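Local coordinates for PmbA-related protein (PDB 1VL4) that is of unconfirmed function but may act as a metallopeptidase of the PmbA/TldD type, at residues E39-L45 with Y156-K162; T118-E124 with S175-G180; S197-L201 with K427-H431; L319-T324 with G340-V344. All blocks are in the same frame, centred on the assembly; numbering follows the deposited sequence. Where two conformers were deposited one is given.

Contact 1 (E39-L45 with Y156-K162)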
loop_
_atom_site.group_PDB
_atom_site.type_symbol
_atom_site.label_atom_id
_atom_site.label_comp_id
_atom_site.label_asym_id
_atom_site.label_seq_id
_atom_site.Cartn_x
_atom_site.Cartn_y
_atom_site.Cartn_z
ATOM N N GLU A 39 -6.940 -19.139 4.567
ATOM C CA GLU A 39 -7.665 -19.308 3.296
ATOM C C GLU A 39 -8.822 -18.348 3.333
ATOM O O GLU A 39 -9.521 -18.239 4.362
ATOM C CB GLU A 39 -8.120 -20.739 3.142
ATOM C CG GLU A 39 -9.091 -21.081 2.003
ATOM C CD GLU A 39 -9.239 -22.618 1.847
ATOM O OE1 GLU A 39 -9.628 -23.285 2.850
ATOM O OE2 GLU A 39 -8.920 -23.152 0.744
ATOM N N THR A 40 -8.925 -17.557 2.271
ATOM C CA THR A 40 -9.863 -16.468 2.118
ATOM C C THR A 40 -10.616 -16.529 0.787
ATOM O O THR A 40 -10.106 -17.002 -0.242
ATOM C CB THR A 40 -9.174 -15.103 2.204
ATOM O OG1 THR A 40 -8.641 -14.744 0.943
ATOM C CG2 THR A 40 -8.129 -15.093 3.228
ATOM N N ARG A 41 -11.859 -16.081 0.835
ATOM C CA ARG A 41 -12.705 -15.957 -0.322
ATOM C C ARG A 41 -13.359 -14.603 -0.167
ATOM O O ARG A 41 -13.901 -14.270 0.934
ATOM C CB ARG A 41 -13.714 -17.076 -0.172
ATOM C CG ARG A 41 -14.411 -17.544 -1.358
ATOM C CD ARG A 41 -13.581 -17.769 -2.626
ATOM N NE ARG A 41 -14.569 -17.850 -3.678
ATOM C CZ ARG A 41 -15.259 -16.805 -4.127
ATOM N NH1 ARG A 41 -15.022 -15.563 -3.680
ATOM N NH2 ARG A 41 -16.190 -17.001 -5.049
ATOM N N GLU A 42 -13.296 -13.783 -1.209
ATOM C CA GLU A 42 -13.806 -12.443 -1.111
ATOM C C GLU A 42 -14.482 -12.000 -2.394
ATOM O O GLU A 42 -14.108 -12.424 -3.490
ATOM C CB GLU A 42 -12.703 -11.442 -0.724
ATOM C CG GLU A 42 -11.593 -11.335 -1.777
ATOM C CD GLU A 42 -10.284 -10.787 -1.205
ATOM O OE1 GLU A 42 -10.247 -9.565 -0.937
ATOM O OE2 GLU A 42 -9.307 -11.569 -1.030
ATOM N N PHE A 43 -15.491 -11.141 -2.216
ATOM C CA PHE A 43 -16.152 -10.577 -3.304
ATOM C C PHE A 43 -16.329 -9.106 -3.016
ATOM O O PHE A 43 -16.809 -8.737 -1.965
ATOM C CB PHE A 43 -17.496 -11.250 -3.521
ATOM C CG PHE A 43 -18.219 -10.714 -4.702
ATOM C CD1 PHE A 43 -18.988 -9.550 -4.596
ATOM C CD2 PHE A 43 -18.101 -11.309 -5.938
ATOM C CE1 PHE A 43 -19.623 -9.033 -5.660
ATOM C CE2 PHE A 43 -18.774 -10.760 -7.052
ATOM C CZ PHE A 43 -19.516 -9.608 -6.896
ATOM N N SER A 44 -15.938 -8.263 -3.957
ATOM C CA SER A 44 -16.163 -6.844 -3.800
ATOM C C SER A 44 -16.614 -6.226 -5.088
ATOM O O SER A 44 -16.311 -6.732 -6.153
ATOM C CB SER A 44 -14.855 -6.174 -3.397
ATOM O OG SER A 44 -13.931 -6.216 -4.458
ATOM N N LEU A 45 -17.343 -5.130 -4.978
ATOM C CA LEU A 45 -17.709 -4.336 -6.075
ATOM C C LEU A 45 -17.814 -2.832 -5.760
ATOM O O LEU A 45 -18.148 -2.414 -4.622
ATOM C CB LEU A 45 -18.970 -4.855 -6.723
ATOM C CG LEU A 45 -20.276 -4.735 -5.997
ATOM C CD1 LEU A 45 -20.845 -3.315 -6.187
ATOM C CD2 LEU A 45 -21.238 -5.775 -6.567
ATOM N N TYR A 156 -19.266 -2.266 -2.004
ATOM C CA TYR A 156 -19.699 -3.478 -1.322
ATOM C C TYR A 156 -18.493 -4.426 -1.178
ATOM O O TYR A 156 -17.743 -4.647 -2.140
ATOM C CB TYR A 156 -20.826 -4.157 -2.158
ATOM C CG TYR A 156 -21.212 -5.548 -1.616
ATOM C CD1 TYR A 156 -20.489 -6.696 -1.982
ATOM C CD2 TYR A 156 -22.255 -5.696 -0.695
ATOM C CE1 TYR A 156 -20.785 -7.951 -1.445
ATOM C CE2 TYR A 156 -22.578 -6.925 -0.196
ATOM C CZ TYR A 156 -21.829 -8.065 -0.565
ATOM O OH TYR A 156 -22.143 -9.302 -0.017
ATOM N N LYS A 157 -18.378 -5.069 -0.032
ATOM C CA LYS A 157 -17.470 -6.154 0.120
ATOM C C LYS A 157 -17.956 -7.240 1.076
ATOM O O LYS A 157 -18.521 -6.934 2.116
ATOM C CB LYS A 157 -16.102 -5.648 0.606
ATOM C CG LYS A 157 -15.063 -6.774 0.573
ATOM C CD LYS A 157 -13.625 -6.280 0.687
ATOM C CE LYS A 157 -12.654 -7.443 0.602
ATOM N NZ LYS A 157 -11.238 -6.977 0.820
ATOM N N ASP A 158 -17.744 -8.504 0.706
ATOM C CA ASP A 158 -17.837 -9.558 1.678
ATOM C C ASP A 158 -16.644 -10.475 1.631
ATOM O O ASP A 158 -15.896 -10.520 0.634
ATOM C CB ASP A 158 -19.164 -10.339 1.560
ATOM C CG ASP A 158 -19.301 -11.146 0.293
ATOM O OD1 ASP A 158 -18.451 -12.008 0.019
ATOM O OD2 ASP A 158 -20.309 -10.963 -0.438
ATOM N N MET A 159 -16.394 -11.167 2.751
ATOM C CA MET A 159 -15.187 -11.983 2.937
ATOM C C MET A 159 -15.498 -13.157 3.876
ATOM O O MET A 159 -16.237 -12.965 4.873
ATOM C CB MET A 159 -14.009 -11.109 3.491
ATOM C CG MET A 159 -12.590 -11.729 3.304
ATOM S SD MET A 159 -11.237 -10.499 3.167
ATOM C CE MET A 159 -9.885 -11.577 2.697
ATOM N N VAL A 160 -14.926 -14.343 3.573
ATOM C CA VAL A 160 -14.862 -15.480 4.505
ATOM C C VAL A 160 -13.380 -15.862 4.655
ATOM O O VAL A 160 -12.626 -15.910 3.652
ATOM C CB VAL A 160 -15.579 -16.762 4.007
ATOM C CG1 VAL A 160 -15.445 -17.887 5.108
ATOM C CG2 VAL A 160 -16.969 -16.532 3.705
ATOM N N ILE A 161 -12.969 -16.101 5.886
ATOM C CA ILE A 161 -11.572 -16.378 6.214
ATOM C C ILE A 161 -11.509 -17.572 7.159
ATOM O O ILE A 161 -12.244 -17.614 8.159
ATOM C CB ILE A 161 -10.887 -15.144 6.880
ATOM C CG1 ILE A 161 -10.989 -13.929 5.946
ATOM C CG2 ILE A 161 -9.439 -15.481 7.254
ATOM C CD1 ILE A 161 -10.711 -12.604 6.569
ATOM N N LYS A 162 -10.651 -18.538 6.840
ATOM C CA LYS A 162 -10.384 -19.688 7.688
ATOM C C LYS A 162 -8.892 -19.662 8.066
ATOM O O LYS A 162 -8.048 -19.505 7.193
ATOM C CB LYS A 162 -10.696 -20.987 6.980
ATOM C CG LYS A 162 -10.419 -22.220 7.824
ATOM C CD LYS A 162 -11.107 -23.430 7.200
ATOM C CE LYS A 162 -10.832 -24.710 7.950
ATOM N NZ LYS A 162 -11.897 -25.661 7.585
#

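Contact 2 (T118-E124 with S175-G180)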
loop_
_atom_site.group_PDB
_atom_site.type_symbol
_atom_site.label_atom_id
_atom_site.label_comp_id
_atom_site.label_asym_id
_atom_site.label_seq_id
_atom_site.Cartn_x
_atom_site.Cartn_y
_atom_site.Cartn_z
ATOM N N THR A 118 -18.185 -15.847 14.996
ATOM C CA THR A 118 -17.505 -15.022 14.021
ATOM C C THR A 118 -17.861 -15.481 12.610
ATOM O O THR A 118 -17.624 -14.758 11.678
ATOM C CB THR A 118 -15.969 -15.074 14.219
ATOM O OG1 THR A 118 -15.523 -16.448 14.302
ATOM C CG2 THR A 118 -15.589 -14.378 15.518
ATOM N N TYR A 119 -18.476 -16.651 12.478
ATOM C CA TYR A 119 -18.830 -17.151 11.151
ATOM C C TYR A 119 -20.292 -17.435 11.163
ATOM O O TYR A 119 -20.733 -18.317 11.874
ATOM C CB TYR A 119 -18.047 -18.417 10.840
ATOM C CG TYR A 119 -18.476 -19.022 9.542
ATOM C CD1 TYR A 119 -18.168 -18.377 8.324
ATOM C CD2 TYR A 119 -19.297 -20.135 9.508
ATOM C CE1 TYR A 119 -18.607 -18.917 7.111
ATOM C CE2 TYR A 119 -19.746 -20.659 8.298
ATOM C CZ TYR A 119 -19.403 -20.041 7.107
ATOM O OH TYR A 119 -19.853 -20.575 5.890
ATOM N N VAL A 120 -21.044 -16.711 10.363
ATOM C CA VAL A 120 -22.488 -16.955 10.258
ATOM C C VAL A 120 -22.882 -17.715 9.012
ATOM O O VAL A 120 -23.754 -18.526 9.100
ATOM C CB VAL A 120 -23.266 -15.637 10.434
ATOM C CG1 VAL A 120 -24.764 -15.840 10.278
ATOM C CG2 VAL A 120 -22.960 -15.070 11.839
ATOM N N GLY A 121 -22.261 -17.466 7.866
ATOM C CA GLY A 121 -22.574 -18.221 6.656
ATOM C C GLY A 121 -23.652 -17.639 5.758
ATOM O O GLY A 121 -24.017 -18.235 4.774
ATOM N N ARG A 122 -24.173 -16.470 6.070
ATOM C CA ARG A 122 -25.233 -15.920 5.252
ATOM C C ARG A 122 -24.748 -15.089 4.049
ATOM O O ARG A 122 -25.417 -15.078 3.035
ATOM C CB ARG A 122 -26.213 -15.148 6.118
ATOM C CG ARG A 122 -26.922 -16.068 7.149
ATOM C CD ARG A 122 -28.079 -15.410 7.824
ATOM N NE ARG A 122 -29.061 -14.959 6.852
ATOM C CZ ARG A 122 -29.970 -15.741 6.270
ATOM N NH1 ARG A 122 -30.029 -17.047 6.545
ATOM N NH2 ARG A 122 -30.829 -15.214 5.389
ATOM N N PHE A 123 -23.597 -14.424 4.138
ATOM C CA PHE A 123 -23.106 -13.650 2.967
ATOM C C PHE A 123 -22.879 -14.602 1.783
ATOM O O PHE A 123 -23.203 -14.277 0.644
ATOM C CB PHE A 123 -21.816 -12.831 3.308
ATOM C CG PHE A 123 -22.102 -11.483 3.882
ATOM C CD1 PHE A 123 -22.580 -10.465 3.061
ATOM C CD2 PHE A 123 -21.937 -11.236 5.260
ATOM C CE1 PHE A 123 -22.896 -9.220 3.581
ATOM C CE2 PHE A 123 -22.235 -10.007 5.779
ATOM C CZ PHE A 123 -22.706 -8.985 4.968
ATOM N N GLU A 124 -22.343 -15.792 2.085
ATOM C CA GLU A 124 -22.042 -16.858 1.110
ATOM C C GLU A 124 -23.226 -17.351 0.321
ATOM O O GLU A 124 -23.066 -17.829 -0.794
ATOM C CB GLU A 124 -21.506 -18.104 1.826
ATOM C CG GLU A 124 -20.045 -18.068 2.072
ATOM C CD GLU A 124 -19.633 -19.159 3.040
ATOM O OE1 GLU A 124 -19.897 -19.011 4.258
ATOM O OE2 GLU A 124 -19.063 -20.173 2.564
ATOM N N SER A 175 -10.144 -21.204 13.333
ATOM C CA SER A 175 -11.304 -20.307 13.454
ATOM C C SER A 175 -11.756 -19.876 12.060
ATOM O O SER A 175 -10.960 -19.825 11.134
ATOM C CB SER A 175 -10.872 -19.086 14.273
ATOM O OG SER A 175 -11.858 -18.075 14.321
ATOM N N GLN A 176 -13.047 -19.639 11.875
ATOM C CA GLN A 176 -13.513 -19.089 10.642
ATOM C C GLN A 176 -14.292 -17.873 10.986
ATOM O O GLN A 176 -14.863 -17.771 12.110
ATOM C CB GLN A 176 -14.452 -20.005 9.877
ATOM C CG GLN A 176 -13.973 -21.286 9.475
ATOM C CD GLN A 176 -14.995 -21.895 8.567
ATOM O OE1 GLN A 176 -15.123 -21.507 7.405
ATOM N NE2 GLN A 176 -15.796 -22.779 9.123
ATOM N N MET A 177 -14.210 -16.864 10.113
ATOM C CA MET A 177 -14.883 -15.554 10.294
ATOM C C MET A 177 -15.471 -15.142 8.947
ATOM O O MET A 177 -14.834 -15.335 7.901
ATOM C CB MET A 177 -13.923 -14.426 10.819
ATOM C CG MET A 177 -13.045 -13.761 9.790
ATOM S SD MET A 177 -13.932 -13.000 8.392
ATOM C CE MET A 177 -14.689 -11.506 9.176
ATOM N N ASP A 178 -16.652 -14.532 8.975
ATOM C CA ASP A 178 -17.198 -13.913 7.798
ATOM C C ASP A 178 -17.782 -12.524 8.110
ATOM O O ASP A 178 -17.831 -12.104 9.280
ATOM C CB ASP A 178 -18.169 -14.837 7.053
ATOM C CG ASP A 178 -19.478 -15.076 7.764
ATOM O OD1 ASP A 178 -19.657 -14.812 8.967
ATOM O OD2 ASP A 178 -20.335 -15.595 7.070
ATOM N N GLY A 179 -18.104 -11.772 7.058
ATOM C CA GLY A 179 -18.640 -10.445 7.251
ATOM C C GLY A 179 -18.605 -9.679 5.977
ATOM O O GLY A 179 -18.202 -10.189 4.944
ATOM N N GLY A 180 -19.097 -8.459 6.061
ATOM C CA GLY A 180 -19.234 -7.583 4.899
ATOM C C GLY A 180 -19.406 -6.150 5.329
ATOM O O GLY A 180 -19.561 -5.856 6.524
HETATM O O HOH W 1 -14.310 -18.354 16.021
HETATM O O HOH W 2 -22.753 -14.018 7.053
HETATM O O HOH W 3 -20.514 -16.275 4.452
#

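Contact 3 (S197-L201 with K427-H431)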
loop_
_atom_site.group_PDB
_atom_site.type_symbol
_atom_site.label_atom_id
_atom_site.label_comp_id
_atom_site.label_asym_id
_atom_site.label_seq_id
_atom_site.Cartn_x
_atom_site.Cartn_y
_atom_site.Cartn_z
ATOM N N SER A 197 -20.206 10.863 3.575
ATOM C CA SER A 197 -20.162 9.413 3.395
ATOM C C SER A 197 -20.707 8.686 4.605
ATOM O O SER A 197 -20.894 9.275 5.701
ATOM C CB SER A 197 -18.749 8.950 3.057
ATOM O OG SER A 197 -17.838 9.036 4.137
ATOM N N TRP A 198 -21.029 7.415 4.406
ATOM C CA TRP A 198 -21.462 6.573 5.503
ATOM C C TRP A 198 -21.153 5.116 5.139
ATOM O O TRP A 198 -21.180 4.762 3.967
ATOM C CB TRP A 198 -22.975 6.766 5.759
ATOM C CG TRP A 198 -23.405 6.248 7.085
ATOM C CD1 TRP A 198 -24.047 5.091 7.349
ATOM C CD2 TRP A 198 -23.149 6.863 8.351
ATOM N NE1 TRP A 198 -24.197 4.927 8.705
ATOM C CE2 TRP A 198 -23.683 6.017 9.339
ATOM C CE3 TRP A 198 -22.545 8.062 8.736
ATOM C CZ2 TRP A 198 -23.625 6.321 10.690
ATOM C CZ3 TRP A 198 -22.500 8.375 10.083
ATOM C CH2 TRP A 198 -23.040 7.508 11.036
ATOM N N TYR A 199 -20.895 4.286 6.152
ATOM C CA TYR A 199 -20.703 2.848 5.966
ATOM C C TYR A 199 -21.362 2.100 7.108
ATOM O O TYR A 199 -21.583 2.651 8.224
ATOM C CB TYR A 199 -19.205 2.464 5.915
ATOM C CG TYR A 199 -18.466 2.727 7.204
ATOM C CD1 TYR A 199 -18.391 1.767 8.230
ATOM C CD2 TYR A 199 -17.860 3.943 7.418
ATOM C CE1 TYR A 199 -17.727 2.082 9.462
ATOM C CE2 TYR A 199 -17.212 4.243 8.613
ATOM C CZ TYR A 199 -17.163 3.329 9.621
ATOM O OH TYR A 199 -16.491 3.710 10.757
ATOM N N GLU A 200 -21.679 0.845 6.838
ATOM C CA GLU A 200 -22.040 -0.106 7.906
ATOM C C GLU A 200 -21.136 -1.358 7.728
ATOM O O GLU A 200 -20.816 -1.757 6.611
ATOM C CB GLU A 200 -23.528 -0.476 7.834
ATOM C CG GLU A 200 -24.529 0.558 8.454
ATOM C CD GLU A 200 -26.044 0.389 8.031
ATOM O OE1 GLU A 200 -26.475 -0.694 7.523
ATOM O OE2 GLU A 200 -26.808 1.389 8.243
ATOM N N LEU A 201 -20.677 -1.904 8.854
ATOM C CA LEU A 201 -20.003 -3.238 8.920
ATOM C C LEU A 201 -21.018 -4.220 9.473
ATOM O O LEU A 201 -21.838 -3.848 10.321
ATOM C CB LEU A 201 -18.775 -3.152 9.816
ATOM C CG LEU A 201 -17.617 -2.463 9.115
ATOM C CD1 LEU A 201 -16.735 -1.734 10.126
ATOM C CD2 LEU A 201 -16.813 -3.470 8.309
ATOM N N LYS A 427 -20.281 3.249 17.694
ATOM C CA LYS A 427 -20.181 2.813 16.326
ATOM C C LYS A 427 -18.920 1.944 16.208
ATOM O O LYS A 427 -17.911 2.169 16.873
ATOM C CB LYS A 427 -20.109 4.000 15.353
ATOM C CG LYS A 427 -20.070 3.605 13.880
ATOM C CD LYS A 427 -20.404 4.721 12.951
ATOM C CE LYS A 427 -20.092 4.389 11.482
ATOM N NZ LYS A 427 -20.930 3.328 10.874
ATOM N N VAL A 428 -18.987 0.959 15.324
ATOM C CA VAL A 428 -17.883 0.017 15.128
ATOM C C VAL A 428 -17.144 0.307 13.807
ATOM O O VAL A 428 -17.766 0.598 12.761
ATOM C CB VAL A 428 -18.457 -1.434 15.136
ATOM C CG1 VAL A 428 -17.357 -2.461 14.762
ATOM C CG2 VAL A 428 -18.987 -1.762 16.403
ATOM N N SER A 429 -15.809 0.245 13.829
ATOM C CA SER A 429 -15.034 0.331 12.629
ATOM C C SER A 429 -14.241 -0.985 12.527
ATOM O O SER A 429 -14.625 -1.992 13.124
ATOM C CB SER A 429 -14.082 1.547 12.675
ATOM O OG SER A 429 -13.547 1.810 11.410
ATOM N N GLN A 430 -13.114 -0.952 11.837
ATOM C CA GLN A 430 -12.344 -2.150 11.548
ATOM C C GLN A 430 -11.661 -2.725 12.750
ATOM O O GLN A 430 -11.720 -3.940 12.977
ATOM C CB GLN A 430 -11.299 -1.870 10.458
ATOM C CG GLN A 430 -11.962 -1.592 9.116
ATOM C CD GLN A 430 -11.018 -1.821 7.945
ATOM O OE1 GLN A 430 -9.824 -2.110 8.126
ATOM N NE2 GLN A 430 -11.555 -1.725 6.740
ATOM N N HIS A 431 -10.983 -1.859 13.497
ATOM C CA HIS A 431 -10.238 -2.269 14.670
ATOM C C HIS A 431 -10.552 -1.406 15.903
ATOM O O HIS A 431 -9.981 -1.599 16.958
ATOM C CB HIS A 431 -8.739 -2.209 14.348
ATOM C CG HIS A 431 -8.390 -2.779 13.000
ATOM N ND1 HIS A 431 -8.306 -4.140 12.763
ATOM C CD2 HIS A 431 -8.159 -2.172 11.806
ATOM C CE1 HIS A 431 -8.010 -4.343 11.488
ATOM N NE2 HIS A 431 -7.923 -3.168 10.882
#

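Contact 4 (L319-T324 with G340-V344)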
loop_
_atom_site.group_PDB
_atom_site.type_symbol
_atom_site.label_atom_id
_atom_site.label_comp_id
_atom_site.label_asym_id
_atom_site.label_seq_id
_atom_site.Cartn_x
_atom_site.Cartn_y
_atom_site.Cartn_z
ATOM N N LEU A 319 -0.026 -4.041 25.509
ATOM C CA LEU A 319 -0.312 -5.239 24.755
ATOM C C LEU A 319 1.013 -5.943 24.366
ATOM O O LEU A 319 2.010 -5.301 24.059
ATOM C CB LEU A 319 -1.136 -4.878 23.511
ATOM C CG LEU A 319 -2.473 -4.165 23.842
ATOM C CD1 LEU A 319 -3.276 -3.978 22.593
ATOM C CD2 LEU A 319 -3.285 -4.915 24.866
ATOM N N HIS A 320 0.983 -7.268 24.398
ATOM C CA HIS A 320 2.150 -8.107 24.238
ATOM C C HIS A 320 2.024 -9.176 23.139
ATOM O O HIS A 320 0.924 -9.569 22.733
ATOM C CB HIS A 320 2.436 -8.831 25.552
ATOM C CG HIS A 320 2.926 -7.930 26.644
ATOM N ND1 HIS A 320 4.250 -7.597 26.789
ATOM C CD2 HIS A 320 2.265 -7.292 27.635
ATOM C CE1 HIS A 320 4.388 -6.804 27.840
ATOM N NE2 HIS A 320 3.195 -6.604 28.369
ATOM N N ASN A 321 3.205 -9.614 22.693
ATOM C CA ASN A 321 3.392 -10.870 22.008
ATOM C C ASN A 321 4.210 -11.783 22.927
ATOM O O ASN A 321 4.515 -11.405 24.058
ATOM C CB ASN A 321 3.992 -10.665 20.618
ATOM C CG ASN A 321 5.349 -9.967 20.617
ATOM O OD1 ASN A 321 6.108 -9.972 21.603
ATOM N ND2 ASN A 321 5.692 -9.410 19.454
ATOM N N LEU A 322 4.525 -12.995 22.484
ATOM C CA LEU A 322 5.231 -13.936 23.344
ATOM C C LEU A 322 6.604 -13.376 23.755
ATOM O O LEU A 322 6.994 -13.502 24.917
ATOM C CB LEU A 322 5.388 -15.300 22.652
ATOM C CG LEU A 322 4.083 -16.083 22.430
ATOM C CD1 LEU A 322 4.301 -17.393 21.655
ATOM C CD2 LEU A 322 3.419 -16.368 23.755
ATOM N N LYS A 323 7.298 -12.734 22.814
ATOM C CA LYS A 323 8.644 -12.206 23.061
ATOM C C LYS A 323 8.622 -11.125 24.130
ATOM O O LYS A 323 9.445 -11.135 25.049
ATOM C CB LYS A 323 9.225 -11.688 21.741
ATOM C CG LYS A 323 10.473 -10.812 21.825
ATOM C CD LYS A 323 11.168 -10.736 20.470
ATOM N N THR A 324 7.666 -10.197 24.057
ATOM C CA THR A 324 7.673 -9.076 25.002
ATOM C C THR A 324 7.163 -9.548 26.353
ATOM O O THR A 324 7.696 -9.144 27.407
ATOM C CB THR A 324 6.855 -7.873 24.503
ATOM O OG1 THR A 324 5.511 -8.274 24.364
ATOM C CG2 THR A 324 7.337 -7.395 23.182
ATOM N N GLY A 340 2.626 -6.548 13.781
ATOM C CA GLY A 340 2.692 -5.758 14.971
ATOM C C GLY A 340 1.709 -6.211 16.012
ATOM O O GLY A 340 0.634 -6.777 15.700
ATOM N N ILE A 341 2.094 -5.950 17.256
ATOM C CA ILE A 341 1.187 -6.100 18.379
ATOM C C ILE A 341 -0.001 -5.155 18.173
ATOM O O ILE A 341 0.170 -3.953 17.951
ATOM C CB ILE A 341 1.919 -5.789 19.701
ATOM C CG1 ILE A 341 3.031 -6.833 19.922
ATOM C CG2 ILE A 341 0.955 -5.737 20.836
ATOM C CD1 ILE A 341 4.065 -6.441 20.932
ATOM N N ARG A 342 -1.207 -5.695 18.223
ATOM C CA ARG A 342 -2.380 -4.853 18.164
ATOM C C ARG A 342 -3.562 -5.402 18.963
ATOM O O ARG A 342 -3.633 -6.574 19.245
ATOM C CB ARG A 342 -2.799 -4.565 16.706
ATOM C CG ARG A 342 -3.392 -5.741 15.982
ATOM C CD ARG A 342 -4.031 -5.368 14.614
ATOM N NE ARG A 342 -4.258 -6.554 13.772
ATOM C CZ ARG A 342 -5.240 -7.444 13.924
ATOM N NH1 ARG A 342 -6.157 -7.333 14.907
ATOM N NH2 ARG A 342 -5.295 -8.470 13.081
ATOM N N PRO A 343 -4.491 -4.510 19.323
ATOM C CA PRO A 343 -5.753 -4.908 19.911
ATOM C C PRO A 343 -6.596 -5.633 18.883
ATOM O O PRO A 343 -6.328 -5.537 17.681
ATOM C CB PRO A 343 -6.428 -3.558 20.297
ATOM C CG PRO A 343 -5.773 -2.547 19.535
ATOM C CD PRO A 343 -4.426 -3.052 19.084
ATOM N N VAL A 344 -7.607 -6.343 19.351
ATOM C CA VAL A 344 -8.521 -7.021 18.441
ATOM C C VAL A 344 -9.618 -5.988 18.108
ATOM O O VAL A 344 -9.711 -5.533 16.988
ATOM C CB VAL A 344 -9.071 -8.342 19.061
ATOM C CG1 VAL A 344 -10.060 -8.985 18.145
ATOM C CG2 VAL A 344 -7.892 -9.337 19.358
#

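Contact 1 (E39-L45 with Y156-K162)
Glu39 to Leu45 and Tyr156 to Lys162 run antiparallel in exact register, their axes 4.7 Å apart and 179° between directions. Four hydrogen-bonded pairs, Glu39-Lys162, Arg41-Val160, Phe43-Asp158 and Leu45-Tyr156, each contribute two backbone bonds, such as Lys162 N to Glu39 O at 2.7 Å; CA-H...O contacts fill in at the non-hydrogen-bonded pairs between them. Polar side chains add little across the seam: Lys157 NZ makes a weak salt bridge to Glu42 OE1 at 3.3 Å. Within one strand, Tyr156 OH donates to the anti lone pair of Asp158 OD2 at 2.5 Å, and Lys131 also pairs with that oxygen, which would probably steady the carboxylate's charge. Among apolar contacts, the extended Met159 chain, in one of its two conformers, brings CE within 3.6 Å of Thr40 CB. On the opposite face Tyr156 CE1 meets the edge of the Phe43 ring at CD1 (4.0 Å), the two side chains crossing near a right angle, while Leu45 CG rests on Tyr156 CB. The pair forms the middle of the six-stranded antiparallel sheet, flanked by strands 51-69 and 172-188; helix 128-143 packs on Phe43, Leu45 and Tyr156, and Arg41 makes salt bridges to Asp57 of its own chain and to Glu90 of the second subunit.

Contact 2 (T118-E124 with S175-G180)
Asp178 holds the 118-124 loop through both carboxylate oxygens: Val120 N donates to OD1 at 2.7 Å, nearly straight (171°) but from above the carboxylate plane, and Gly121 N reaches OD2 at 2.8 Å on the syn side but out of that plane. A chi1 of 70° sets the Asp178 carboxylate between its own backbone N and carbonyl carbon, turned to these two successive amides. Beside it Asp178 N donates to Thr118 O, a backbone bond, and the Thr118 hydroxyl OG1 donates to Gln176 O at 2.6 Å. The loop thus borders strand 172-188, in the six-stranded antiparallel sheet, by a few bonds rather than as a paired strand; just beyond, it leads into helix 128-143. Tyr119 crosses Asp178 at about a right angle, with CD1 3.6 Å from Asp178 CG, and one face of its ring lies over Gly121 N. Further along, the Phe123 ring lies against the bare backbone of two glycines, Gly180 CA sitting over its face at 4.2 Å from the centroid; a CB on Gly180 would collide with Phe123 CZ. In the outer shell, two waters donate to Asp178 OD2 and accept from Phe123 N and Glu124 N respectively, while a third joins Thr118 OG1 to Ser175 OG. Arg122 turns outward to a salt bridge with Glu206.

Contact 3 (S197-L201 with K427-H431)
Trp198 offers one face of its indole to the end of Lys427, whose NZ stands 4.6 Å from the centroid of the six-membered ring, an off-centre cation-pi contact at 34° from the normal. The two side chains slide past each other in opposite directions. Tyr199 takes the other share of the ammonium: NZ of Lys427 lies 4.0 Å from the centroid of the Tyr199 ring and over its face, CE adds a CH-pi contact, and NZ also donates a hydrogen bond to Tyr199 O at 2.8 Å. The Lys427 chain is extended until its last torsion, chi4 67°, which bends NZ toward that carbonyl. Strand 194-202 is one of the two edge strands of the six-stranded antiparallel sheet within this chain and strand 427-428 an end strand of a separate mixed sheet, and their touching parts run 66° apart, so side chains rather than paired backbones join the two sheets. The edge of the Tyr199 ring meets Val428 O, 3.6 Å from CE1. Replacing Tyr199 by an alanine would probably strip the Lys427 ammonium of one of its two aromatic faces, leaving it the Trp198 indole and the backbone carbonyl, and open a gap beside Val428 O. Further on, Leu201 points its side chain at the turn after strand 427-428, with CD1 3.5 Å from Ser429 C, while Phe181 and Leu292 also pack on this leucine.

Contact 4 (L319-T324 with G340-V344)
No hydrogen bond joins the backbones of 319-324 and 340-344, whose nearest CA atoms, His320 and Ile341, are 6.3 Å apart, and side chains carry the contact. Ile341 points into the bend that precedes helix 322-328 and divides its branches: CG2 lies 3.5 Å from Leu319 CB and close to the Leu319 carbonyl oxygen, whereas CD1 reaches Asn321 ND2 at 3.7 Å and meets Thr324 CG2 tip to tip. Leu319 CD1 extends the apolar surface to Pro343, 3.8 Å from its CD. The Asn321 side chain crosses Ile341 at about a right angle. Asn321 is the N-cap of the helix: with chi1 at 59°, its OD1 accepts from Thr324 N at 2.9 Å (156° at the hydrogen), and Asn321 N donates in return to Thr324 OG1 at 3.1 Å, completing a capping box. His320 ND1 also shares a hydrogen bond with Thr324 OG1. A leucine in place of Asn321 would probably leave Thr324 N without its capping acceptor and weaken the helix start. Around the contact, helix 257-261 touches His320, Asn321, Thr324 and Ile341, helix 252-255 packs on Leu319 and Pro343, and Glu300 accepts from Leu322 N at the first turn of helix 322-328.

Overall arrangement
From the N terminus, strand 32-48 enters the six-stranded antiparallel sheet and waits 111 residues for its partner in contact 1. Within that loop the 118-124 segment passes, and contact 2 closes on 175-180 only after strand 148-167, so contacts 1 and 2 cross; they touch through neighbouring strands 148-167 and 172-188, their centres 9 Å apart. Contact 3 opens next, on strand 194-202, and closes 226 residues later, linking this sheet to the C-terminal region. Contact 4 opens and closes within that span, a short 16-residue closure that ties the start of helix 322-328 to the segment around strand 340-341; its centre is 24 Å from that of contact 3, with no direct touch.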